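Local atomic coordinates of group 3 allergen SMIPP-S Yv6023A04 (Sarcoptes scabiei type hominis, PDB entry 3H7O), a protein that belongs to the S1 family of trypsin-like serine proteases but is an inactivated paralogue, so the peptidase activity of its family is probably lacking. Residues D123-G128 and S144-V149. The protein carries 3 engineered substitutions. Numbering follows the deposited sequence.
Sequences DVLVSG and SAQLTV. Engineered in segment 144-149: Q146 (natural residue Asn).
S144 sits opposite S127 in a non-hydrogen-bonded pair, CB to CB 4.0 Å. Their hydroxyls are hydrogen-bonded to other parts of the chain, S144 OG with T6 OG1 and S127 OG with T14 OG1, while the CB of S144 also meets the CD1 tip of L125. A145 follows in a hydrogen-bonded pair with V126: A145 N reaches V126 O at 2.9 Å, and V126 N returns a hydrogen bond to A145 O. On this buried face V126 CG1, set between its own backbone N and carbonyl carbon (chi1 60°), rests on A145 CB at 4.0 Å and on L147 CG. Q146, an engineered residue, lies on the other face with D123 and L125. Its chain bends at chi2 (-76°), laying the amide over L125, whose CD1 is 3.5 Å from Q146 NE2. Q146 OE1 accepts a hydrogen bond from a water at 2.7 Å, and the same water donates weakly to D123 O. L147 pairs with V124 through two backbone hydrogen bonds, V124 N to L147 O and L147 N to V124 O, both 2.8 Å. T148 OG1 approaches D123 OD1 in a long, weak contact. V149 closes the row with CG2 against V124 CG1 at 4.0 Å. F211 of strand 209-213 packs on V126 and L147 from the buried side, and strand 186-189 flanks 123-128 along its other edge. This regular antiparallel pairing joins neighbouring strands of the C-terminal beta-barrel of the chymotrypsin-like, two-barrel fold of S1 peptidases.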
# COMPACT_ATOMS: atom_id res chain seq x y z
N ASP A 123 -17.67 -1.55 1.09
CA ASP A 123 -16.54 -2.27 0.53
C ASP A 123 -15.37 -1.36 0.21
O ASP A 123 -15.56 -0.22 -0.23
CB ASP A 123 -16.95 -3.05 -0.72
CG ASP A 123 -17.68 -4.35 -0.39
OD1 ASP A 123 -17.70 -4.75 0.80
OD2 ASP A 123 -18.23 -4.96 -1.33
N VAL A 124 -14.16 -1.86 0.45
CA VAL A 124 -12.93 -1.24 -0.05
C VAL A 124 -12.19 -2.24 -0.92
O VAL A 124 -12.21 -3.45 -0.65
CB VAL A 124 -12.01 -0.70 1.08
CG1 VAL A 124 -12.64 0.51 1.77
CG2 VAL A 124 -11.66 -1.80 2.09
N LEU A 125 -11.54 -1.75 -1.97
CA LEU A 125 -10.83 -2.60 -2.91
C LEU A 125 -9.34 -2.48 -2.66
O LEU A 125 -8.75 -1.41 -2.86
CB LEU A 125 -11.19 -2.23 -4.36
CG LEU A 125 -10.54 -3.00 -5.53
CD1 LEU A 125 -11.07 -4.43 -5.62
CD2 LEU A 125 -10.78 -2.28 -6.85
N VAL A 126 -8.73 -3.57 -2.20
CA VAL A 126 -7.29 -3.62 -1.98
C VAL A 126 -6.66 -4.31 -3.19
O VAL A 126 -7.22 -5.27 -3.71
CB VAL A 126 -6.93 -4.33 -0.64
CG1 VAL A 126 -7.44 -5.77 -0.61
CG2 VAL A 126 -5.42 -4.28 -0.37
N SER A 127 -5.53 -3.79 -3.66
CA SER A 127 -4.80 -4.42 -4.76
C SER A 127 -3.30 -4.47 -4.48
O SER A 127 -2.75 -3.60 -3.81
CB SER A 127 -5.08 -3.70 -6.09
OG SER A 127 -4.64 -2.35 -6.03
N GLY A 128 -2.65 -5.51 -5.00
CA GLY A 128 -1.22 -5.71 -4.77
C GLY A 128 -0.76 -7.11 -5.14
O GLY A 128 -1.49 -7.86 -5.79
N SER A 144 -6.57 -8.43 -6.58
CA SER A 144 -7.41 -7.47 -5.87
C SER A 144 -8.51 -8.19 -5.10
O SER A 144 -8.89 -9.31 -5.44
CB SER A 144 -7.98 -6.41 -6.81
OG SER A 144 -8.95 -6.96 -7.68
N ALA A 145 -9.01 -7.54 -4.05
CA ALA A 145 -10.07 -8.11 -3.21
C ALA A 145 -10.96 -7.01 -2.65
O ALA A 145 -10.46 -5.97 -2.21
CB ALA A 145 -9.47 -8.94 -2.08
N GLN A 146 -12.26 -7.26 -2.65
CA GLN A 146 -13.22 -6.37 -2.02
C GLN A 146 -13.38 -6.80 -0.57
O GLN A 146 -13.87 -7.90 -0.29
CB GLN A 146 -14.58 -6.43 -2.73
CG GLN A 146 -14.58 -5.89 -4.16
CD GLN A 146 -14.56 -4.36 -4.24
OE1 GLN A 146 -14.54 -3.67 -3.23
NE2 GLN A 146 -14.54 -3.84 -5.46
N LEU A 147 -12.95 -5.95 0.36
CA LEU A 147 -13.10 -6.24 1.78
C LEU A 147 -14.19 -5.37 2.39
O LEU A 147 -14.43 -4.26 1.93
CB LEU A 147 -11.78 -6.03 2.54
CG LEU A 147 -10.46 -6.64 2.04
CD1 LEU A 147 -9.36 -6.47 3.08
CD2 LEU A 147 -10.59 -8.11 1.66
N THR A 148 -14.84 -5.89 3.42
CA THR A 148 -15.90 -5.17 4.12
C THR A 148 -15.32 -4.50 5.36
O THR A 148 -14.73 -5.16 6.22
CB THR A 148 -17.04 -6.11 4.53
OG1 THR A 148 -17.45 -6.89 3.40
CG2 THR A 148 -18.24 -5.32 5.05
N VAL A 149 -15.49 -3.18 5.44
CA VAL A 149 -15.06 -2.41 6.60
C VAL A 149 -15.80 -2.87 7.86
O VAL A 149 -17.02 -2.95 7.87
CB VAL A 149 -15.27 -0.88 6.39
CG1 VAL A 149 -14.86 -0.09 7.64
CG2 VAL A 149 -14.49 -0.40 5.17
O HOH W 1 -14.69 -1.01 -3.14